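Local coordinates for xylose isomerase domain protein (Alicyclobacillus acidocaldarius subsp. acidocaldarius, PDB 3U0H) that probably works as an isomerase, built on a closed eight-stranded TIM barrel of the xylose isomerase-like family, at residues 13-17 with 18-22; 161-164 with 165-168; 210-213 with 214-217. One frame throughout, in Å; residues are numbered along the deposited sequence.

Interaction 1 (13-17 with 18-22); sequences VDETS and LVLYL
Ser17 O accepts from Tyr21 N at 2.9 Å, an i to i+4 bond that opens helix 18-27, while residues 13-16 approach it as loop with an inverse gamma turn centred on Asp14. The side chain of Ser17 caps the same helix end: OG, anti to the backbone N (chi1 171°), swings over the first turn and takes a weak bond from Leu20 N at 3.3 Å. Glu15 ties down the backbone at the cap: its chain bends at chi2 and OE2 accepts from both Thr16 N, at 2.7 Å, and Ser17 N, at 3.0 Å, the two donors arriving from opposite faces of the carboxylate plane. The aliphatic part of Glu15 rests against the helix, CG lying 4.1 Å from Leu20 CB. Further back, Val13 meets Tyr21 at about a right angle: CG2 sits near the ring plane, against the edge, 3.6 Å from CD1. At the far end of the ring Tyr21 OH is hydrogen-bonded to Asp34 O, and the ring also meets Trp39. A serine N-cap starts the first helix of the TIM barrel, immediately after the loop that leaves strand 5-8.

Interaction 2 (161-164 with 165-168); sequences DLKT and FWEA
Asp161 O is gripped by two donors, Phe165 N at 3.1 Å in the usual helical i to i+4 bond and Thr164 OG1 at 2.7 Å. The hydroxyl gets there because Thr164 places OG1 between its backbone N and carbonyl carbon (chi1 67°), which turns it back up the helix toward the preceding turn. The amide lies in the carbonyl plane of Asp161, the hydroxyl slightly tilted from it. Trp166 N continues the helical pattern to Leu162 O at 3.0 Å, and its indole folds back over the same turn: one ring face receives Leu162 O and Lys163 CA near its rim, the latter a CH-pi contact with CA 4.2 Å from the centroid of the six-membered ring. On that same face Leu162 CG lies over the pyrrole end, 3.5 Å from Trp166 NE1, and Lys163 CG over the benzene end, 3.6 Å from CZ3. Helix 159-169 is one of the outer helices of the TIM barrel, and the Trp166 side chain packs inward on Val174 and Ala176 of strand 174-179, NE1 making a weak bond to Gly175 O. Phe165 packs on Ile117, Leu120 and Ile124 of helix 113-131, and its ring meets Phe155 edge-to-face; Leu162 CD1 lies at its edge. Near residue 167 the spacing tightens to i to i+3: Glu167 N bonds Thr164 O at 3.0 Å, the donor standing well above the carbonyl plane. Asp161 OD1 forms a salt bridge with Arg115, and Glu167 OE1 one with Arg122, both of the second subunit.

Interaction 3 (210-213 with 214-217); sequences RDAP and EDAH
Helical torsions at Pro213 (phi -43°, psi -45°), followed by a similar backbone at Glu214, swing the chain round so that Asp215 and Ala216 come back over Ala212. The result is a type I beta turn over residues 212-215 with proline at its second position, overlapping an alpha turn that closes one residue later. Ala212 O takes both closing bonds: Asp215 N at 2.8 Å, from above the carbonyl plane, and Ala216 N at 3.0 Å, almost in line with the carbonyl bond (C=O...N 171°). Glu214 and Pro213 lie side by side and point the same way; the glutamate is bent at chi2, which brings OE2 back against the pyrrolidine ring, 3.5 Å from CD. Asp215 OD2 rests 3.6 Å from Ala212 CB, a methyl that Glu214 OE2 also approaches. Where the chain enters and leaves the turn, Asp211 CB lies 3.7 Å from Ala216 CA. The carboxylates of Asp211 and Asp215 stay apart, OD1 of the first 6.0 Å from OD2 of the second. This turn belongs to the loop following strand 201-206 of the TIM barrel, at the C-terminal end of the strands where enzymes of this fold carry their active sites. Helix 180-185 backs it: Tyr184 OH bonds Asp211 O, and Ala216 packs on Tyr181. The ring of His217 stacks on His147. One water links Pro213 O to Ala216 O by donating to both; another donates to Asp211 OD2 at 2.6 Å and accepts from His217 N at 2.8 Å.

In the fold
All three contacts are local, each within one continuous run of chain, and none touches another; interactions 1 and 2 lie on opposite sides of the chain's centre, their centres about 36 Å apart. Interactions 1 and 2 are partly buried and belong to outer helices of the barrel, the first at a helix start, the second along a helix that also faces another subunit. Interaction 3 is a surface turn with no regular helix or strand. Chemistry follows place: a side-chain cap and a carboxylate holding two backbone amides in 13-22, an indole packed on its own helix in 161-168, and backbone bonds supplemented by water in 210-217.

Interaction 1 (13-17 with 18-22)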
loop_
_atom_site.group_PDB
_atom_site.type_symbol
_atom_site.label_atom_id
_atom_site.label_comp_id
_atom_site.label_asym_id
_atom_site.label_seq_id
_atom_site.Cartn_x
_atom_site.Cartn_y
_atom_site.Cartn_z
ATOM N N VAL A 13 -25.386 -34.391 -2.877
ATOM C CA VAL A 13 -26.702 -34.779 -2.402
ATOM C C VAL A 13 -27.806 -34.163 -3.252
ATOM O O VAL A 13 -27.641 -33.123 -3.895
ATOM C CB VAL A 13 -26.907 -34.354 -0.937
ATOM C CG1 VAL A 13 -25.783 -34.890 -0.074
ATOM C CG2 VAL A 13 -27.001 -32.840 -0.812
ATOM N N ASP A 14 -28.960 -34.780 -3.273
ATOM C CA ASP A 14 -29.910 -34.360 -4.323
ATOM C C ASP A 14 -30.844 -33.359 -3.694
ATOM O O ASP A 14 -32.003 -33.616 -3.591
ATOM C CB ASP A 14 -30.639 -35.559 -5.038
ATOM C CG ASP A 14 -30.630 -36.879 -4.221
ATOM O OD1 ASP A 14 -30.646 -36.834 -2.962
ATOM O OD2 ASP A 14 -30.622 -37.969 -4.849
ATOM N N GLU A 15 -30.309 -32.252 -3.186
ATOM C CA GLU A 15 -31.057 -31.519 -2.180
ATOM C C GLU A 15 -30.900 -30.039 -2.352
ATOM O O GLU A 15 -29.802 -29.515 -2.437
ATOM C CB GLU A 15 -30.715 -31.963 -0.740
ATOM C CG GLU A 15 -31.773 -31.620 0.332
ATOM C CD GLU A 15 -33.231 -31.685 -0.181
ATOM O OE1 GLU A 15 -33.853 -32.761 -0.020
ATOM O OE2 GLU A 15 -33.763 -30.688 -0.768
ATOM N N THR A 16 -32.047 -29.378 -2.395
ATOM C CA THR A 16 -32.122 -27.968 -2.717
ATOM C C THR A 16 -32.606 -27.149 -1.501
ATOM O O THR A 16 -32.250 -25.976 -1.401
ATOM C CB THR A 16 -33.029 -27.818 -3.979
ATOM O OG1 THR A 16 -32.826 -26.553 -4.610
ATOM C CG2 THR A 16 -34.508 -28.067 -3.625
ATOM N N SER A 17 -33.372 -27.762 -0.571
ATOM C CA SER A 17 -33.788 -27.063 0.693
ATOM C C SER A 17 -32.637 -26.802 1.615
ATOM O O SER A 17 -31.907 -27.713 2.003
ATOM C CB SER A 17 -34.836 -27.864 1.505
ATOM O OG SER A 17 -35.052 -27.286 2.802
ATOM N N LEU A 18 -32.491 -25.566 2.035
ATOM C CA LEU A 18 -31.438 -25.254 2.979
ATOM C C LEU A 18 -31.600 -26.044 4.260
ATOM O O LEU A 18 -30.662 -26.646 4.748
ATOM C CB LEU A 18 -31.456 -23.777 3.293
ATOM C CG LEU A 18 -30.334 -23.348 4.230
ATOM C CD1 LEU A 18 -28.933 -23.702 3.713
ATOM C CD2 LEU A 18 -30.470 -21.852 4.449
ATOM N N VAL A 19 -32.786 -26.007 4.840
ATOM C CA VAL A 19 -33.026 -26.702 6.112
ATOM C C VAL A 19 -32.642 -28.179 6.032
ATOM O O VAL A 19 -31.955 -28.728 6.883
ATOM C CB VAL A 19 -34.511 -26.577 6.473
ATOM C CG1 VAL A 19 -34.923 -27.526 7.612
ATOM C CG2 VAL A 19 -34.823 -25.104 6.783
ATOM N N LEU A 20 -33.074 -28.819 4.959
ATOM C CA LEU A 20 -32.895 -30.260 4.849
ATOM C C LEU A 20 -31.439 -30.582 4.504
ATOM O O LEU A 20 -30.945 -31.650 4.860
ATOM C CB LEU A 20 -33.852 -30.855 3.801
ATOM C CG LEU A 20 -35.379 -30.917 4.112
ATOM C CD1 LEU A 20 -36.212 -31.521 2.921
ATOM C CD2 LEU A 20 -35.638 -31.663 5.428
ATOM N N TYR A 21 -30.764 -29.660 3.805
ATOM C CA TYR A 21 -29.390 -29.904 3.408
ATOM C C TYR A 21 -28.608 -29.890 4.712
ATOM O O TYR A 21 -27.840 -30.814 5.001
ATOM C CB TYR A 21 -28.898 -28.893 2.358
ATOM C CG TYR A 21 -27.398 -28.943 2.032
ATOM C CD1 TYR A 21 -26.805 -30.091 1.531
ATOM C CD2 TYR A 21 -26.572 -27.838 2.255
ATOM C CE1 TYR A 21 -25.442 -30.144 1.253
ATOM C CE2 TYR A 21 -25.226 -27.866 1.976
ATOM C CZ TYR A 21 -24.664 -29.022 1.485
ATOM O OH TYR A 21 -23.326 -29.058 1.219
ATOM N N LEU A 22 -28.863 -28.890 5.549
ATOM C CA LEU A 22 -28.122 -28.815 6.809
ATOM C C LEU A 22 -28.422 -30.035 7.688
ATOM O O LEU A 22 -27.540 -30.502 8.396
ATOM C CB LEU A 22 -28.418 -27.516 7.550
ATOM C CG LEU A 22 -28.022 -26.232 6.783
ATOM C CD1 LEU A 22 -28.509 -24.962 7.466
ATOM C CD2 LEU A 22 -26.535 -26.185 6.555
#

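Interaction 2 (161-164 with 165-168)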
loop_
_atom_site.group_PDB
_atom_site.type_symbol
_atom_site.label_atom_id
_atom_site.label_comp_id
_atom_site.label_asym_id
_atom_site.label_seq_id
_atom_site.Cartn_x
_atom_site.Cartn_y
_atom_site.Cartn_z
ATOM N N ASP A 161 0.824 -21.379 -13.596
ATOM C CA ASP A 161 0.189 -20.193 -14.190
ATOM C C ASP A 161 -0.401 -19.275 -13.106
ATOM O O ASP A 161 -0.188 -18.054 -13.121
ATOM C CB ASP A 161 -0.956 -20.572 -15.132
ATOM C CG ASP A 161 -0.501 -21.229 -16.427
ATOM O OD1 ASP A 161 0.708 -21.364 -16.659
ATOM O OD2 ASP A 161 -1.412 -21.656 -17.182
ATOM N N LEU A 162 -1.188 -19.875 -12.213
ATOM C CA LEU A 162 -1.803 -19.120 -11.138
ATOM C C LEU A 162 -0.771 -18.349 -10.313
ATOM O O LEU A 162 -1.042 -17.207 -9.914
ATOM C CB LEU A 162 -2.618 -20.015 -10.210
ATOM C CG LEU A 162 -3.321 -19.298 -9.022
ATOM C CD1 LEU A 162 -4.234 -18.181 -9.487
ATOM C CD2 LEU A 162 -4.119 -20.308 -8.151
ATOM N N LYS A 163 0.383 -18.970 -10.032
ATOM C CA LYS A 163 1.402 -18.281 -9.260
ATOM C C LYS A 163 1.950 -17.051 -9.969
ATOM O O LYS A 163 2.276 -16.070 -9.294
ATOM C CB LYS A 163 2.572 -19.168 -8.988
ATOM C CG LYS A 163 2.398 -20.185 -7.898
ATOM C CD LYS A 163 3.656 -21.070 -7.945
ATOM C CE LYS A 163 4.003 -21.703 -6.616
ATOM N NZ LYS A 163 5.057 -22.764 -6.761
ATOM N N THR A 164 2.078 -17.069 -11.295
ATOM C CA THR A 164 2.496 -15.831 -11.978
ATOM C C THR A 164 1.357 -14.808 -11.868
ATOM O O THR A 164 1.595 -13.617 -11.714
ATOM C CB THR A 164 2.883 -16.043 -13.432
ATOM O OG1 THR A 164 1.694 -16.426 -14.167
ATOM C CG2 THR A 164 3.971 -17.171 -13.543
ATOM N N PHE A 165 0.119 -15.262 -11.834
ATOM C CA PHE A 165 -1.030 -14.318 -11.835
ATOM C C PHE A 165 -1.136 -13.599 -10.495
ATOM O O PHE A 165 -1.448 -12.411 -10.482
ATOM C CB PHE A 165 -2.307 -15.030 -12.243
ATOM C CG PHE A 165 -3.524 -14.136 -12.371
ATOM C CD1 PHE A 165 -3.496 -12.987 -13.146
ATOM C CD2 PHE A 165 -4.709 -14.487 -11.761
ATOM C CE1 PHE A 165 -4.604 -12.195 -13.274
ATOM C CE2 PHE A 165 -5.820 -13.663 -11.875
ATOM C CZ PHE A 165 -5.767 -12.523 -12.640
ATOM N N TRP A 166 -0.770 -14.274 -9.391
ATOM C CA TRP A 166 -0.543 -13.600 -8.097
ATOM C C TRP A 166 0.287 -12.347 -8.162
ATOM O O TRP A 166 0.064 -11.413 -7.458
ATOM C CB TRP A 166 0.082 -14.545 -7.055
ATOM C CG TRP A 166 -0.782 -15.734 -6.701
ATOM C CD1 TRP A 166 -2.161 -15.872 -6.878
ATOM C CD2 TRP A 166 -0.357 -16.951 -6.020
ATOM N NE1 TRP A 166 -2.602 -17.060 -6.399
ATOM C CE2 TRP A 166 -1.544 -17.799 -5.933
ATOM C CE3 TRP A 166 0.872 -17.450 -5.589
ATOM C CZ2 TRP A 166 -1.507 -19.067 -5.356
ATOM C CZ3 TRP A 166 0.894 -18.733 -5.014
ATOM C CH2 TRP A 166 -0.279 -19.519 -4.890
ATOM N N GLU A 167 1.276 -12.305 -8.992
ATOM C CA GLU A 167 2.113 -11.114 -9.100
ATOM C C GLU A 167 1.324 -9.954 -9.707
ATOM O O GLU A 167 1.500 -8.841 -9.332
ATOM C CB GLU A 167 3.316 -11.420 -10.004
ATOM C CG GLU A 167 4.266 -12.518 -9.501
ATOM C CD GLU A 167 5.455 -12.794 -10.459
ATOM O OE1 GLU A 167 5.957 -11.851 -11.142
ATOM O OE2 GLU A 167 5.887 -13.981 -10.528
ATOM N N ALA A 168 0.442 -10.240 -10.664
ATOM C CA ALA A 168 -0.341 -9.169 -11.325
ATOM C C ALA A 168 -1.245 -8.531 -10.274
ATOM O O ALA A 168 -1.345 -7.313 -10.167
ATOM C CB ALA A 168 -1.157 -9.739 -12.504
#

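Interaction 3 (210-213 with 214-217)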
loop_
_atom_site.group_PDB
_atom_site.type_symbol
_atom_site.label_atom_id
_atom_site.label_comp_id
_atom_site.label_asym_id
_atom_site.label_seq_id
_atom_site.Cartn_x
_atom_site.Cartn_y
_atom_site.Cartn_z
ATOM N N ARG A 210 -12.147 -41.617 -14.330
ATOM C CA ARG A 210 -11.445 -42.763 -14.980
ATOM C C ARG A 210 -10.830 -42.379 -16.293
ATOM O O ARG A 210 -10.125 -43.167 -16.912
ATOM C CB ARG A 210 -12.378 -43.922 -15.179
ATOM C CG ARG A 210 -12.840 -44.549 -13.877
ATOM C CD ARG A 210 -13.560 -45.849 -14.224
ATOM N NE ARG A 210 -14.058 -46.510 -13.055
ATOM C CZ ARG A 210 -14.600 -47.704 -13.056
ATOM N NH1 ARG A 210 -14.719 -48.426 -14.178
ATOM N NH2 ARG A 210 -15.024 -48.196 -11.912
ATOM N N ASP A 211 -11.080 -41.149 -16.701
ATOM C CA ASP A 211 -10.457 -40.580 -17.886
ATOM C C ASP A 211 -9.031 -40.133 -17.649
ATOM O O ASP A 211 -8.642 -39.726 -16.540
ATOM C CB ASP A 211 -11.289 -39.406 -18.403
ATOM C CG ASP A 211 -12.748 -39.783 -18.571
ATOM O OD1 ASP A 211 -13.052 -40.971 -18.720
ATOM O OD2 ASP A 211 -13.593 -38.900 -18.534
ATOM N N ALA A 212 -8.258 -40.241 -18.715
ATOM C CA ALA A 212 -6.973 -39.660 -18.781
ATOM C C ALA A 212 -7.068 -38.104 -18.586
ATOM O O ALA A 212 -8.072 -37.457 -18.929
ATOM C CB ALA A 212 -6.333 -40.012 -20.108
ATOM N N PRO A 213 -5.992 -37.501 -18.071
ATOM C CA PRO A 213 -5.937 -36.051 -17.911
ATOM C C PRO A 213 -6.471 -35.253 -19.095
ATOM O O PRO A 213 -7.202 -34.265 -18.882
ATOM C CB PRO A 213 -4.421 -35.761 -17.709
ATOM C CG PRO A 213 -3.793 -37.071 -17.268
ATOM C CD PRO A 213 -4.695 -38.168 -17.777
ATOM N N GLU A 214 -6.103 -35.638 -20.318
ATOM C CA GLU A 214 -6.530 -34.877 -21.531
ATOM C C GLU A 214 -8.007 -35.003 -21.817
ATOM O O GLU A 214 -8.534 -34.208 -22.601
ATOM C CB GLU A 214 -5.853 -35.338 -22.832
ATOM C CG GLU A 214 -4.384 -35.617 -22.751
ATOM C CD GLU A 214 -4.184 -37.034 -22.290
ATOM O OE1 GLU A 214 -4.436 -37.951 -23.137
ATOM O OE2 GLU A 214 -3.823 -37.191 -21.076
ATOM N N ASP A 215 -8.650 -36.024 -21.250
ATOM C CA ASP A 215 -10.015 -36.390 -21.597
ATOM C C ASP A 215 -11.065 -35.931 -20.577
ATOM O O ASP A 215 -12.230 -35.587 -20.932
ATOM C CB ASP A 215 -10.096 -37.914 -21.729
ATOM C CG ASP A 215 -9.169 -38.485 -22.826
ATOM O OD1 ASP A 215 -8.843 -37.720 -23.765
ATOM O OD2 ASP A 215 -8.790 -39.700 -22.736
ATOM N N ALA A 216 -10.651 -35.918 -19.308
ATOM C CA ALA A 216 -11.570 -35.716 -18.222
ATOM C C ALA A 216 -12.387 -34.431 -18.459
ATOM O O ALA A 216 -11.845 -33.407 -18.933
ATOM C CB ALA A 216 -10.827 -35.719 -16.887
ATOM N N HIS A 217 -13.706 -34.533 -18.248
ATOM C CA HIS A 217 -14.619 -33.387 -18.401
ATOM C C HIS A 217 -15.001 -32.779 -17.080
ATOM O O HIS A 217 -15.401 -33.469 -16.158
ATOM C CB HIS A 217 -15.860 -33.783 -19.159
ATOM C CG HIS A 217 -16.643 -32.611 -19.703
ATOM N ND1 HIS A 217 -17.364 -31.778 -18.902
ATOM C CD2 HIS A 217 -16.879 -32.190 -21.025
ATOM C CE1 HIS A 217 -18.005 -30.846 -19.675
ATOM N NE2 HIS A 217 -17.699 -31.101 -20.971
HETATM O O HOH W 1 -15.025 -36.934 -17.548
HETATM O O HOH W 2 -9.088 -32.784 -19.618
#